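Side-chain contacts in globin (Chloroflexus aurantiacus, PDB 5D1V), which probably binds and carries oxygen at its heme iron, as a truncated hemoglobin of group II: residues 24-29 and 88-93; 49-54 and 69-74; 54-59 and 110-115; 95-100 and 104-109. All coordinates share one frame; numbering follows the deposited sequence.

The four contacts join the main helices of a truncated globin fold. Contact 1 pairs helix 13-28 with helix 82-98. Contact 2 sets helix 42-55 against the short helix 71-74. Contacts 3 and 4 both use helix 105-119, with the end of helix 42-55 and with helix 82-98, respectively. Along the chain contact 2 is nested inside contact 1, contact 4 is nested inside contact 3, and contacts 1 and 3 cross. The centres of contacts 1 and 2 are about 17 Å apart, and both touch the heme. Contacts 2 and 3 share Gln54. Contact 3 lies about 11 Å, centre to centre, from contact 4. Contacts 1 to 3 hold heme-pocket residues; contact 4 lies farther out.

Contact 1 of 4, residues 24-29 and 88-93; sequences YARVEA and WLEHML. With HEM (protoporphyrin IX containing Fe), chain C.
Arg26 grips His91 with two nitrogens directed at one ring atom. NE donates to ND1 of His91 at 2.9 Å, and NH2 reaches the same ND1 at 3.2 Å along a more bent path. The first donor is tilted 28° from the ring plane, and the second lies in it. The methylene foot of Arg26 is packed here too. Its CB sits over a face of the His91 ring, 3.8 Å from the centroid. The Arg26 chain turns at chi3 (68°), which brings the guanidinium back to the ring edge. ND1 acts as acceptor, and NE2 is hydrogen-bonded to Asp30, so a neutral His91 with its proton on NE2 is likely. In the truncated globin fold this joins helix 13-28 to helix 82-98. One turn before His91, Trp88 of the same helix enters the heme pocket, as in other group II members. Its ring lies with one face to the porphyrin, CD1 being 3.3 Å from C1C of the heme. Its NE1 donates to a water at 2.9 Å, and that water is bound to the heme iron at 2.2 Å. The outer side is looser. Arg26 NH2 and Glu90 OE2 form a long salt bridge of 3.7 Å. The carboxylate has stronger partners in Arg32 and in Arg83 of the second subunit.

Contact 2 of 4, residues 49-54 and 69-74; sequences RLFLMQ and PRLRMR. With HEM (protoporphyrin IX containing Fe), chain C.
Pro69 presses its ring against the edge of Phe51, with CG of the proline 3.6 Å from CE1 of the phenylalanine. This is where helix 42-55 of the truncated globin fold meets the loop leading into the short helix 71-74, just ahead of the axial heme ligand His75. Next, the Leu71 and Phe51 side chains point at each other. Leu71 CD1 makes a CH-pi contact over a face of the Phe51 ring, 4.1 Å from the centroid. The other branch, CD2, is 3.7 Å from the heme methyl CMA. Phe51 CB packs on that same methyl at 3.4 Å. The Leu71 backbone O accepts a hydrogen bond from ND1 of His75, which would help fix the rotation of the axial ligand. Arg74 has CG anti to the carbonyl carbon (chi1 -69°) and runs extended to NE, which donates to Pro69 O at 2.6 Å. Its NH2 is held by the carbonyls of Arg66 and His68. A leucine in place of Arg74 would probably leave these carbonyls without their donor and take a positive charge from beside the propionate. That propionate lies over a face of the guanidinium, with heme O2A 3.7 Å from Arg74 NH1.

Contact 3 of 4, residues 54-59 and 110-115; sequences QYFGGP and ENYFRH
Tyr55 and Tyr112 lay their rings face to face. The centroids are 4.1 Å apart and the planes meet at 28°, so the stack opens slightly to one side. The phenol end of Tyr55 is at the closer side, where its OH is 3.3 Å from CD1 of Tyr112. Tyr55 has CG anti to the backbone N (chi1 -175°), and this turns its ring out of the helix toward Tyr112. Phe56 is turned quite differently. Its plane stands at 89° to the Tyr112 ring, and its CZ approaches Tyr112 CD2 at 3.8 Å. It also touches Phe113, with Phe56 CE2 4.3 Å from Phe113 CZ. Tyr55 CD2 lies over the centre of the Phe56 ring, so Tyr55, Phe56 and Tyr112 form one aromatic cluster. The cluster joins the C-terminal end of helix 42-55 to the middle of helix 105-119 in the globin fold. Right after it, a Schellman motif ends the first helix. Gly57 takes positive phi; Gly58 N reaches back to Met53 O and Gly57 N to Gln54 O (3.1 Å). Tyr112 and Phe113 also touch the heme, and Phe113 packs on Leu89 and Met92 of helix 82-98. Elsewhere on helix 105-119, Glu110 OE2 is gripped by NE of Arg114 at 2.6 Å and by its NH2 at 2.7 Å. The Arg114 NH2 has another acceptor in Ala29 O of the second subunit.

Contact 4 of 4, residues 95-100 and 104-109; sequences ALNEAG and PARSVM
Arg106 and Leu96 meet along their chains, with CG of the arginine 4.1 Å from CB of the leucine. Arg106 leaves its helix with CG anti to the backbone N (chi1 -175°). It then bends at chi3 (-70°), and this brings the guanidinium up to the last turn of the opposite helix. One face of the group is laid over the backbone and CB of Asn97, and that CB is 3.8 Å from Arg106 NH1. The polar edge of Arg106 has its clearer partner in the connecting loop, where NE donates to the carbonyl O of Val101. With a leucine at Arg106, that carbonyl would probably lose its donor, and the last turn of helix 82-98 would lose the flat group now covering it. The other half of the contact is apolar. Leu96 has CG anti to the carbonyl carbon and reaches Met109 with both methyls. Leu96 CD2 is 3.9 Å from Met109 CE, and Leu96 CD1 is 4.1 Å from Met109 CB. Met109 is bent at chi3 (82°), so its methyl turns toward Leu96. A short loop joins the two helices. Gly100 ends the first helix in a Schellman motif, and a cis peptide bond precedes Pro104. The result is a helical hairpin of helices 82-98 and 105-119. Helix 13-28 borders it through Ile19 on Leu96 and Phe16 on Met109, while helix 6-9 adds Ile6 beside Met109.

Contact 1 of 4, residues 24-29 and 88-93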
# COMPACT_ATOMS: atom_id res chain seq x y z
N TYR A 24 -3.48 10.33 -13.38
CA TYR A 24 -3.27 11.76 -13.54
C TYR A 24 -4.26 12.59 -12.72
O TYR A 24 -3.90 13.66 -12.22
CB TYR A 24 -3.31 12.14 -15.02
CG TYR A 24 -1.91 12.32 -15.56
CD1 TYR A 24 -1.13 11.24 -15.93
CD2 TYR A 24 -1.35 13.58 -15.66
CE1 TYR A 24 0.15 11.40 -16.39
CE2 TYR A 24 -0.08 13.76 -16.12
CZ TYR A 24 0.69 12.66 -16.48
OH TYR A 24 1.96 12.86 -16.95
N ALA A 25 -5.47 12.09 -12.54
CA ALA A 25 -6.44 12.80 -11.70
C ALA A 25 -5.90 12.92 -10.28
O ALA A 25 -6.03 13.98 -9.63
CB ALA A 25 -7.80 12.08 -11.70
N ARG A 26 -5.30 11.84 -9.81
CA ARG A 26 -4.71 11.78 -8.49
C ARG A 26 -3.47 12.66 -8.41
O ARG A 26 -3.29 13.38 -7.44
CB ARG A 26 -4.38 10.32 -8.14
CG ARG A 26 -5.65 9.53 -8.00
CD ARG A 26 -5.43 8.06 -7.82
NE ARG A 26 -4.82 7.89 -6.52
CZ ARG A 26 -5.39 7.34 -5.46
NH1 ARG A 26 -6.61 6.84 -5.50
NH2 ARG A 26 -4.70 7.29 -4.34
N VAL A 27 -2.62 12.62 -9.43
CA VAL A 27 -1.46 13.51 -9.47
C VAL A 27 -1.90 14.95 -9.36
O VAL A 27 -1.36 15.72 -8.58
CB VAL A 27 -0.65 13.28 -10.76
CG1 VAL A 27 0.44 14.34 -10.92
CG2 VAL A 27 -0.06 11.92 -10.74
N GLU A 28 -2.93 15.33 -10.12
CA GLU A 28 -3.30 16.73 -10.18
C GLU A 28 -3.78 17.18 -8.80
O GLU A 28 -3.60 18.33 -8.42
CB GLU A 28 -4.38 16.97 -11.24
CG GLU A 28 -4.51 18.45 -11.61
CD GLU A 28 -5.09 18.68 -13.00
OE1 GLU A 28 -5.59 17.71 -13.62
OE2 GLU A 28 -5.04 19.83 -13.46
N ALA A 29 -4.37 16.26 -8.04
CA ALA A 29 -4.96 16.58 -6.73
C ALA A 29 -3.99 16.40 -5.56
O ALA A 29 -4.39 16.58 -4.40
CB ALA A 29 -6.21 15.74 -6.51
N TRP A 88 4.05 8.80 -5.94
CA TRP A 88 3.84 8.25 -7.26
C TRP A 88 3.28 6.81 -7.20
O TRP A 88 2.27 6.47 -7.85
CB TRP A 88 5.16 8.29 -8.01
CG TRP A 88 5.01 8.07 -9.47
CD1 TRP A 88 4.98 9.03 -10.43
CD2 TRP A 88 4.87 6.82 -10.14
NE1 TRP A 88 4.85 8.46 -11.66
CE2 TRP A 88 4.77 7.11 -11.52
CE3 TRP A 88 4.85 5.48 -9.73
CZ2 TRP A 88 4.63 6.11 -12.49
CZ3 TRP A 88 4.70 4.49 -10.70
CH2 TRP A 88 4.58 4.82 -12.06
N LEU A 89 3.91 5.99 -6.39
CA LEU A 89 3.55 4.57 -6.31
C LEU A 89 2.15 4.41 -5.72
O LEU A 89 1.37 3.59 -6.19
CB LEU A 89 4.57 3.82 -5.47
CG LEU A 89 4.67 2.32 -5.65
CD1 LEU A 89 4.97 1.97 -7.10
CD2 LEU A 89 5.76 1.84 -4.73
N GLU A 90 1.82 5.22 -4.71
CA GLU A 90 0.46 5.20 -4.15
C GLU A 90 -0.58 5.35 -5.26
O GLU A 90 -1.56 4.59 -5.36
CB GLU A 90 0.28 6.31 -3.11
CG GLU A 90 -1.15 6.41 -2.58
CD GLU A 90 -1.37 7.55 -1.61
OE1 GLU A 90 -0.39 8.06 -1.03
OE2 GLU A 90 -2.55 7.91 -1.39
N HIS A 91 -0.38 6.36 -6.10
CA HIS A 91 -1.39 6.68 -7.09
C HIS A 91 -1.39 5.70 -8.24
O HIS A 91 -2.46 5.38 -8.76
CB HIS A 91 -1.20 8.11 -7.58
CG HIS A 91 -1.34 9.12 -6.49
ND1 HIS A 91 -2.35 9.05 -5.55
CD2 HIS A 91 -0.62 10.21 -6.17
CE1 HIS A 91 -2.23 10.05 -4.70
NE2 HIS A 91 -1.19 10.77 -5.06
N MET A 92 -0.23 5.18 -8.62
CA MET A 92 -0.23 4.23 -9.73
C MET A 92 -0.79 2.91 -9.27
O MET A 92 -1.52 2.23 -10.00
CB MET A 92 1.17 4.01 -10.33
CG MET A 92 1.11 3.09 -11.59
SD MET A 92 0.13 3.78 -12.96
CE MET A 92 1.21 5.06 -13.56
N LEU A 93 -0.45 2.49 -8.06
CA LEU A 93 -1.06 1.25 -7.60
C LEU A 93 -2.58 1.39 -7.48
O LEU A 93 -3.32 0.46 -7.83
CB LEU A 93 -0.43 0.82 -6.28
CG LEU A 93 1.05 0.52 -6.44
CD1 LEU A 93 1.61 -0.03 -5.12
CD2 LEU A 93 1.35 -0.44 -7.58
CHA HEM C . 7.36 11.92 -17.11
CHB HEM C . 7.13 7.12 -16.37
CHC HEM C . 8.27 7.83 -11.68
CHD HEM C . 7.31 12.55 -12.33
C1A HEM C . 7.25 10.57 -17.33
C2A HEM C . 7.14 9.92 -18.63
C3A HEM C . 7.09 8.60 -18.42
C4A HEM C . 7.17 8.37 -16.98
CMA HEM C . 6.95 7.42 -19.43
CAA HEM C . 7.11 10.68 -19.98
CBA HEM C . 8.51 10.53 -20.59
CGA HEM C . 8.59 11.41 -21.83
O1A HEM C . 8.58 12.66 -21.69
O2A HEM C . 8.69 10.88 -22.95
C1B HEM C . 7.44 6.89 -15.04
C2B HEM C . 7.59 5.60 -14.40
C3B HEM C . 7.92 5.83 -13.11
C4B HEM C . 7.95 7.24 -12.89
CMB HEM C . 7.40 4.25 -15.12
CAB HEM C . 8.20 4.86 -11.95
CBB HEM C . 7.81 3.59 -12.07
C1C HEM C . 8.08 9.17 -11.42
C2C HEM C . 8.20 9.82 -10.12
C3C HEM C . 7.93 11.13 -10.35
C4C HEM C . 7.62 11.34 -11.74
CMC HEM C . 8.59 9.09 -8.81
CAC HEM C . 7.86 12.26 -9.32
CBC HEM C . 7.51 11.87 -8.09
C1D HEM C . 7.30 12.81 -13.68
C2D HEM C . 7.21 14.12 -14.31
C3D HEM C . 7.24 13.93 -15.65
C4D HEM C . 7.34 12.51 -15.88
CMD HEM C . 7.13 15.46 -13.56
CAD HEM C . 7.18 15.00 -16.75
CBD HEM C . 5.73 15.12 -17.20
CGD HEM C . 5.57 16.11 -18.31
O1D HEM C . 4.40 16.51 -18.55
O2D HEM C . 6.59 16.51 -18.93
NA HEM C . 7.28 9.58 -16.36
NB HEM C . 7.67 7.87 -14.09
NC HEM C . 7.77 10.13 -12.37
ND HEM C . 7.38 11.87 -14.67
FE HEM C . 7.49 9.88 -14.34
O HOH W 1 5.34 9.86 -14.17

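Contact 2 of 4, residues 49-54 and 69-74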
# COMPACT_ATOMS: atom_id res chain seq x y z
N ARG A 49 1.12 7.36 -21.17
CA ARG A 49 0.25 6.29 -21.68
C ARG A 49 0.95 5.48 -22.77
O ARG A 49 0.97 4.25 -22.70
CB ARG A 49 -1.07 6.83 -22.22
CG ARG A 49 -2.00 5.72 -22.74
CD ARG A 49 -3.31 6.23 -23.26
NE ARG A 49 -3.15 7.43 -24.08
CZ ARG A 49 -3.02 7.45 -25.40
NH1 ARG A 49 -3.06 6.32 -26.13
NH2 ARG A 49 -2.87 8.61 -26.01
N LEU A 50 1.56 6.17 -23.75
CA LEU A 50 2.20 5.47 -24.86
C LEU A 50 3.38 4.63 -24.36
O LEU A 50 3.60 3.51 -24.83
CB LEU A 50 2.67 6.44 -25.92
CG LEU A 50 1.52 7.23 -26.58
CD1 LEU A 50 2.08 8.25 -27.56
CD2 LEU A 50 0.51 6.34 -27.27
N PHE A 51 4.11 5.15 -23.38
CA PHE A 51 5.21 4.39 -22.81
C PHE A 51 4.70 3.10 -22.18
O PHE A 51 5.25 2.03 -22.43
CB PHE A 51 5.97 5.16 -21.74
CG PHE A 51 6.92 4.28 -20.99
CD1 PHE A 51 8.05 3.77 -21.61
CD2 PHE A 51 6.61 3.83 -19.71
CE1 PHE A 51 8.90 2.89 -20.94
CE2 PHE A 51 7.43 2.96 -19.03
CZ PHE A 51 8.60 2.48 -19.65
N LEU A 52 3.68 3.20 -21.33
CA LEU A 52 3.17 2.02 -20.67
C LEU A 52 2.68 1.00 -21.69
O LEU A 52 2.96 -0.21 -21.59
CB LEU A 52 2.05 2.38 -19.70
CG LEU A 52 2.51 3.25 -18.52
CD1 LEU A 52 1.30 3.77 -17.73
CD2 LEU A 52 3.48 2.51 -17.62
N MET A 53 1.97 1.49 -22.69
CA MET A 53 1.46 0.61 -23.75
C MET A 53 2.60 -0.16 -24.41
O MET A 53 2.51 -1.38 -24.62
CB MET A 53 0.71 1.43 -24.81
CG MET A 53 -0.62 1.98 -24.30
SD MET A 53 -1.35 3.18 -25.43
CE MET A 53 -1.44 2.23 -26.92
N GLN A 54 3.66 0.54 -24.72
CA GLN A 54 4.82 -0.06 -25.37
C GLN A 54 5.57 -1.02 -24.46
O GLN A 54 5.91 -2.12 -24.87
CB GLN A 54 5.78 1.03 -25.83
CG GLN A 54 7.03 0.51 -26.52
CD GLN A 54 7.89 1.65 -27.02
OE1 GLN A 54 7.55 2.31 -28.00
NE2 GLN A 54 9.00 1.90 -26.32
N PRO A 69 13.06 5.29 -24.10
CA PRO A 69 12.48 5.93 -22.92
C PRO A 69 13.49 6.66 -22.03
O PRO A 69 13.18 7.76 -21.58
CB PRO A 69 11.81 4.75 -22.19
CG PRO A 69 11.49 3.79 -23.29
CD PRO A 69 12.69 3.87 -24.19
N ARG A 70 14.68 6.10 -21.81
CA ARG A 70 15.69 6.78 -20.98
C ARG A 70 15.07 7.42 -19.75
O ARG A 70 15.33 8.60 -19.46
CB ARG A 70 16.42 7.84 -21.80
CG ARG A 70 17.27 7.29 -22.92
CD ARG A 70 17.60 8.36 -23.92
NE ARG A 70 16.48 8.60 -24.82
CZ ARG A 70 16.43 9.58 -25.71
NH1 ARG A 70 17.45 10.44 -25.81
NH2 ARG A 70 15.37 9.71 -26.49
N LEU A 71 14.24 6.67 -19.03
CA LEU A 71 13.41 7.31 -18.01
C LEU A 71 14.23 7.94 -16.90
O LEU A 71 13.97 9.07 -16.49
CB LEU A 71 12.40 6.33 -17.43
CG LEU A 71 11.31 5.80 -18.37
CD1 LEU A 71 10.31 4.95 -17.60
CD2 LEU A 71 10.61 6.93 -19.15
N ARG A 72 15.25 7.24 -16.40
CA ARG A 72 16.07 7.87 -15.36
C ARG A 72 16.70 9.20 -15.81
O ARG A 72 16.77 10.16 -15.02
CB ARG A 72 17.16 6.88 -14.91
CG ARG A 72 16.57 5.71 -14.13
CD ARG A 72 17.54 4.54 -13.98
NE ARG A 72 16.82 3.32 -13.57
CZ ARG A 72 16.27 2.44 -14.41
NH1 ARG A 72 16.37 2.60 -15.72
NH2 ARG A 72 15.62 1.38 -13.93
N MET A 73 17.14 9.27 -17.06
CA MET A 73 17.67 10.51 -17.60
C MET A 73 16.56 11.57 -17.67
O MET A 73 16.79 12.74 -17.32
CB MET A 73 18.29 10.27 -18.99
CG MET A 73 18.74 11.53 -19.68
SD MET A 73 19.13 11.20 -21.42
CE MET A 73 17.55 11.62 -22.19
N ARG A 74 15.36 11.17 -18.09
CA ARG A 74 14.30 12.15 -18.29
C ARG A 74 13.77 12.68 -16.98
O ARG A 74 13.17 13.76 -16.96
CB ARG A 74 13.14 11.57 -19.09
CG ARG A 74 13.41 11.26 -20.54
CD ARG A 74 12.13 10.78 -21.19
NE ARG A 74 12.36 10.08 -22.45
CZ ARG A 74 12.33 10.67 -23.64
NH1 ARG A 74 12.09 11.96 -23.76
NH2 ARG A 74 12.55 9.94 -24.71
CHA HEM C . 7.36 11.92 -17.11
CHB HEM C . 7.13 7.12 -16.37
CHC HEM C . 8.27 7.83 -11.68
CHD HEM C . 7.31 12.55 -12.33
C1A HEM C . 7.25 10.57 -17.33
C2A HEM C . 7.14 9.92 -18.63
C3A HEM C . 7.09 8.60 -18.42
C4A HEM C . 7.17 8.37 -16.98
CMA HEM C . 6.95 7.42 -19.43
CAA HEM C . 7.11 10.68 -19.98
CBA HEM C . 8.51 10.53 -20.59
CGA HEM C . 8.59 11.41 -21.83
O1A HEM C . 8.58 12.66 -21.69
O2A HEM C . 8.69 10.88 -22.95
C1B HEM C . 7.44 6.89 -15.04
C2B HEM C . 7.59 5.60 -14.40
C3B HEM C . 7.92 5.83 -13.11
C4B HEM C . 7.95 7.24 -12.89
CMB HEM C . 7.40 4.25 -15.12
CAB HEM C . 8.20 4.86 -11.95
CBB HEM C . 7.81 3.59 -12.07
C1C HEM C . 8.08 9.17 -11.42
C2C HEM C . 8.20 9.82 -10.12
C3C HEM C . 7.93 11.13 -10.35
C4C HEM C . 7.62 11.34 -11.74
CMC HEM C . 8.59 9.09 -8.81
CAC HEM C . 7.86 12.26 -9.32
CBC HEM C . 7.51 11.87 -8.09
C1D HEM C . 7.30 12.81 -13.68
C2D HEM C . 7.21 14.12 -14.31
C3D HEM C . 7.24 13.93 -15.65
C4D HEM C . 7.34 12.51 -15.88
CMD HEM C . 7.13 15.46 -13.56
CAD HEM C . 7.18 15.00 -16.75
CBD HEM C . 5.73 15.12 -17.20
CGD HEM C . 5.57 16.11 -18.31
O1D HEM C . 4.40 16.51 -18.55
O2D HEM C . 6.59 16.51 -18.93
NA HEM C . 7.28 9.58 -16.36
NB HEM C . 7.67 7.87 -14.09
NC HEM C . 7.77 10.13 -12.37
ND HEM C . 7.38 11.87 -14.67
FE HEM C . 7.49 9.88 -14.34
O HOH W 1 5.34 9.86 -14.17

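Contact 3 of 4, residues 54-59 and 110-115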
# COMPACT_ATOMS: atom_id res chain seq x y z
N GLN A 54 3.66 0.54 -24.72
CA GLN A 54 4.82 -0.06 -25.37
C GLN A 54 5.57 -1.02 -24.46
O GLN A 54 5.91 -2.12 -24.87
CB GLN A 54 5.78 1.03 -25.83
CG GLN A 54 7.03 0.51 -26.52
CD GLN A 54 7.89 1.65 -27.02
OE1 GLN A 54 7.55 2.31 -28.00
NE2 GLN A 54 9.00 1.90 -26.32
N TYR A 55 5.81 -0.60 -23.23
CA TYR A 55 6.59 -1.41 -22.30
C TYR A 55 5.95 -2.78 -22.10
O TYR A 55 6.64 -3.81 -22.09
CB TYR A 55 6.78 -0.71 -20.96
CG TYR A 55 7.69 -1.50 -20.04
CD1 TYR A 55 9.08 -1.38 -20.13
CD2 TYR A 55 7.17 -2.42 -19.13
CE1 TYR A 55 9.91 -2.14 -19.33
CE2 TYR A 55 8.02 -3.19 -18.32
CZ TYR A 55 9.38 -3.03 -18.43
OH TYR A 55 10.24 -3.77 -17.65
N PHE A 56 4.64 -2.80 -21.94
CA PHE A 56 3.92 -4.02 -21.63
C PHE A 56 3.49 -4.79 -22.90
O PHE A 56 2.76 -5.77 -22.82
CB PHE A 56 2.75 -3.66 -20.72
CG PHE A 56 3.19 -3.31 -19.35
CD1 PHE A 56 3.72 -4.28 -18.50
CD2 PHE A 56 3.17 -1.99 -18.92
CE1 PHE A 56 4.17 -3.93 -17.23
CE2 PHE A 56 3.62 -1.65 -17.65
CZ PHE A 56 4.13 -2.64 -16.80
N GLY A 57 4.01 -4.38 -24.05
CA GLY A 57 3.99 -5.23 -25.23
C GLY A 57 3.09 -4.79 -26.35
O GLY A 57 2.89 -5.54 -27.30
N GLY A 58 2.51 -3.60 -26.24
CA GLY A 58 1.68 -3.04 -27.29
C GLY A 58 2.40 -2.26 -28.38
O GLY A 58 3.59 -2.53 -28.68
N PRO A 59 1.70 -1.29 -28.99
CA PRO A 59 2.30 -0.51 -30.07
C PRO A 59 3.58 0.21 -29.67
O PRO A 59 3.74 0.58 -28.50
CB PRO A 59 1.22 0.52 -30.41
CG PRO A 59 -0.07 -0.08 -29.96
CD PRO A 59 0.30 -0.88 -28.73
N GLU A 110 2.64 -4.16 -11.11
CA GLU A 110 3.04 -3.69 -9.77
C GLU A 110 4.52 -3.96 -9.52
O GLU A 110 5.28 -3.08 -9.05
CB GLU A 110 2.20 -4.37 -8.69
CG GLU A 110 2.84 -4.23 -7.29
CD GLU A 110 1.87 -4.50 -6.16
OE1 GLU A 110 0.72 -4.86 -6.47
OE2 GLU A 110 2.27 -4.39 -4.98
N ASN A 111 4.97 -5.15 -9.88
CA ASN A 111 6.37 -5.50 -9.63
C ASN A 111 7.27 -4.53 -10.40
O ASN A 111 8.26 -4.03 -9.88
CB ASN A 111 6.67 -6.93 -10.06
CG ASN A 111 5.86 -7.99 -9.30
OD1 ASN A 111 5.36 -7.76 -8.19
ND2 ASN A 111 5.79 -9.19 -9.87
N TYR A 112 6.91 -4.27 -11.66
CA TYR A 112 7.70 -3.39 -12.48
C TYR A 112 7.72 -1.96 -11.87
O TYR A 112 8.78 -1.34 -11.73
CB TYR A 112 7.17 -3.35 -13.91
CG TYR A 112 7.74 -2.16 -14.65
CD1 TYR A 112 9.06 -2.15 -15.06
CD2 TYR A 112 6.97 -1.04 -14.88
CE1 TYR A 112 9.60 -1.05 -15.70
CE2 TYR A 112 7.49 0.07 -15.53
CZ TYR A 112 8.80 0.06 -15.93
OH TYR A 112 9.31 1.18 -16.55
N PHE A 113 6.55 -1.47 -11.48
CA PHE A 113 6.43 -0.11 -10.95
C PHE A 113 7.22 0.08 -9.65
O PHE A 113 7.83 1.13 -9.43
CB PHE A 113 4.95 0.23 -10.71
CG PHE A 113 4.16 0.47 -11.97
CD1 PHE A 113 4.69 1.19 -13.02
CD2 PHE A 113 2.89 -0.06 -12.10
CE1 PHE A 113 3.94 1.42 -14.18
CE2 PHE A 113 2.14 0.17 -13.25
CZ PHE A 113 2.67 0.90 -14.29
N ARG A 114 7.22 -0.93 -8.80
CA ARG A 114 7.89 -0.81 -7.50
C ARG A 114 9.38 -0.68 -7.74
O ARG A 114 10.07 0.12 -7.11
CB ARG A 114 7.58 -2.00 -6.59
CG ARG A 114 6.17 -1.98 -6.02
CD ARG A 114 5.89 -3.14 -5.06
NE ARG A 114 4.53 -3.15 -4.53
CZ ARG A 114 4.11 -2.43 -3.48
NH1 ARG A 114 4.93 -1.60 -2.84
NH2 ARG A 114 2.85 -2.55 -3.08
N HIS A 115 9.89 -1.44 -8.70
CA HIS A 115 11.30 -1.37 -9.02
C HIS A 115 11.65 -0.04 -9.69
O HIS A 115 12.59 0.63 -9.29
CB HIS A 115 11.67 -2.54 -9.93
CG HIS A 115 13.14 -2.68 -10.19
ND1 HIS A 115 13.80 -1.98 -11.17
CD2 HIS A 115 14.07 -3.46 -9.59
CE1 HIS A 115 15.08 -2.33 -11.18
NE2 HIS A 115 15.27 -3.22 -10.23

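Contact 4 of 4, residues 95-100 and 104-109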
# COMPACT_ATOMS: atom_id res chain seq x y z
N ALA A 95 -4.44 3.29 -9.28
CA ALA A 95 -4.98 3.35 -10.64
C ALA A 95 -5.14 1.92 -11.22
O ALA A 95 -6.15 1.65 -11.87
CB ALA A 95 -4.09 4.20 -11.53
N LEU A 96 -4.16 1.04 -10.99
CA LEU A 96 -4.28 -0.36 -11.43
C LEU A 96 -5.48 -1.03 -10.81
O LEU A 96 -6.22 -1.75 -11.48
CB LEU A 96 -3.04 -1.15 -11.04
CG LEU A 96 -1.75 -0.72 -11.71
CD1 LEU A 96 -0.64 -1.63 -11.18
CD2 LEU A 96 -1.83 -0.82 -13.25
N ASN A 97 -5.67 -0.80 -9.53
CA ASN A 97 -6.81 -1.41 -8.85
C ASN A 97 -8.15 -0.85 -9.35
O ASN A 97 -9.06 -1.62 -9.66
CB ASN A 97 -6.66 -1.23 -7.34
CG ASN A 97 -5.54 -2.10 -6.77
OD1 ASN A 97 -4.46 -2.25 -7.37
ND2 ASN A 97 -5.80 -2.70 -5.61
N GLU A 98 -8.26 0.47 -9.48
CA GLU A 98 -9.49 1.10 -9.91
C GLU A 98 -9.81 0.86 -11.40
O GLU A 98 -10.97 0.82 -11.76
CB GLU A 98 -9.43 2.59 -9.61
CG GLU A 98 -9.43 2.86 -8.14
CD GLU A 98 -9.46 4.34 -7.80
OE1 GLU A 98 -9.92 5.14 -8.64
OE2 GLU A 98 -9.04 4.68 -6.69
N ALA A 99 -8.80 0.63 -12.23
CA ALA A 99 -9.01 0.40 -13.66
C ALA A 99 -9.44 -1.03 -13.96
O ALA A 99 -9.78 -1.34 -15.09
CB ALA A 99 -7.76 0.72 -14.43
N GLY A 100 -9.41 -1.88 -12.94
CA GLY A 100 -9.85 -3.25 -13.09
C GLY A 100 -8.85 -4.18 -13.75
O GLY A 100 -9.24 -5.14 -14.41
N PRO A 104 -3.06 -12.50 -13.16
CA PRO A 104 -1.76 -12.12 -12.61
C PRO A 104 -1.10 -10.89 -13.25
O PRO A 104 -0.08 -10.40 -12.76
CB PRO A 104 -0.91 -13.37 -12.86
CG PRO A 104 -1.52 -13.98 -14.09
CD PRO A 104 -2.98 -13.71 -14.00
N ALA A 105 -1.68 -10.38 -14.33
CA ALA A 105 -1.04 -9.30 -15.06
C ALA A 105 -0.83 -8.10 -14.16
O ALA A 105 0.21 -7.45 -14.23
CB ALA A 105 -1.88 -8.92 -16.27
N ARG A 106 -1.83 -7.77 -13.33
CA ARG A 106 -1.71 -6.64 -12.41
C ARG A 106 -0.48 -6.75 -11.53
O ARG A 106 0.20 -5.75 -11.25
CB ARG A 106 -2.94 -6.52 -11.51
CG ARG A 106 -2.91 -5.27 -10.61
CD ARG A 106 -3.79 -5.43 -9.36
NE ARG A 106 -5.22 -5.42 -9.68
CZ ARG A 106 -6.20 -5.22 -8.80
NH1 ARG A 106 -5.93 -4.99 -7.51
NH2 ARG A 106 -7.46 -5.24 -9.21
N SER A 107 -0.18 -7.96 -11.06
CA SER A 107 0.99 -8.17 -10.20
C SER A 107 2.29 -7.89 -10.93
O SER A 107 3.22 -7.33 -10.35
CB SER A 107 1.03 -9.60 -9.67
OG SER A 107 0.05 -9.82 -8.66
N VAL A 108 2.36 -8.29 -12.20
CA VAL A 108 3.56 -8.04 -13.02
C VAL A 108 3.79 -6.54 -13.13
O VAL A 108 4.91 -6.05 -12.97
CB VAL A 108 3.46 -8.68 -14.43
CG1 VAL A 108 4.68 -8.31 -15.28
CG2 VAL A 108 3.32 -10.23 -14.35
N MET A 109 2.72 -5.80 -13.41
CA MET A 109 2.77 -4.36 -13.54
C MET A 109 3.21 -3.71 -12.22
O MET A 109 4.09 -2.84 -12.22
CB MET A 109 1.42 -3.81 -13.98
CG MET A 109 1.04 -4.30 -15.33
SD MET A 109 -0.58 -3.73 -15.91
CE MET A 109 -0.13 -2.13 -16.50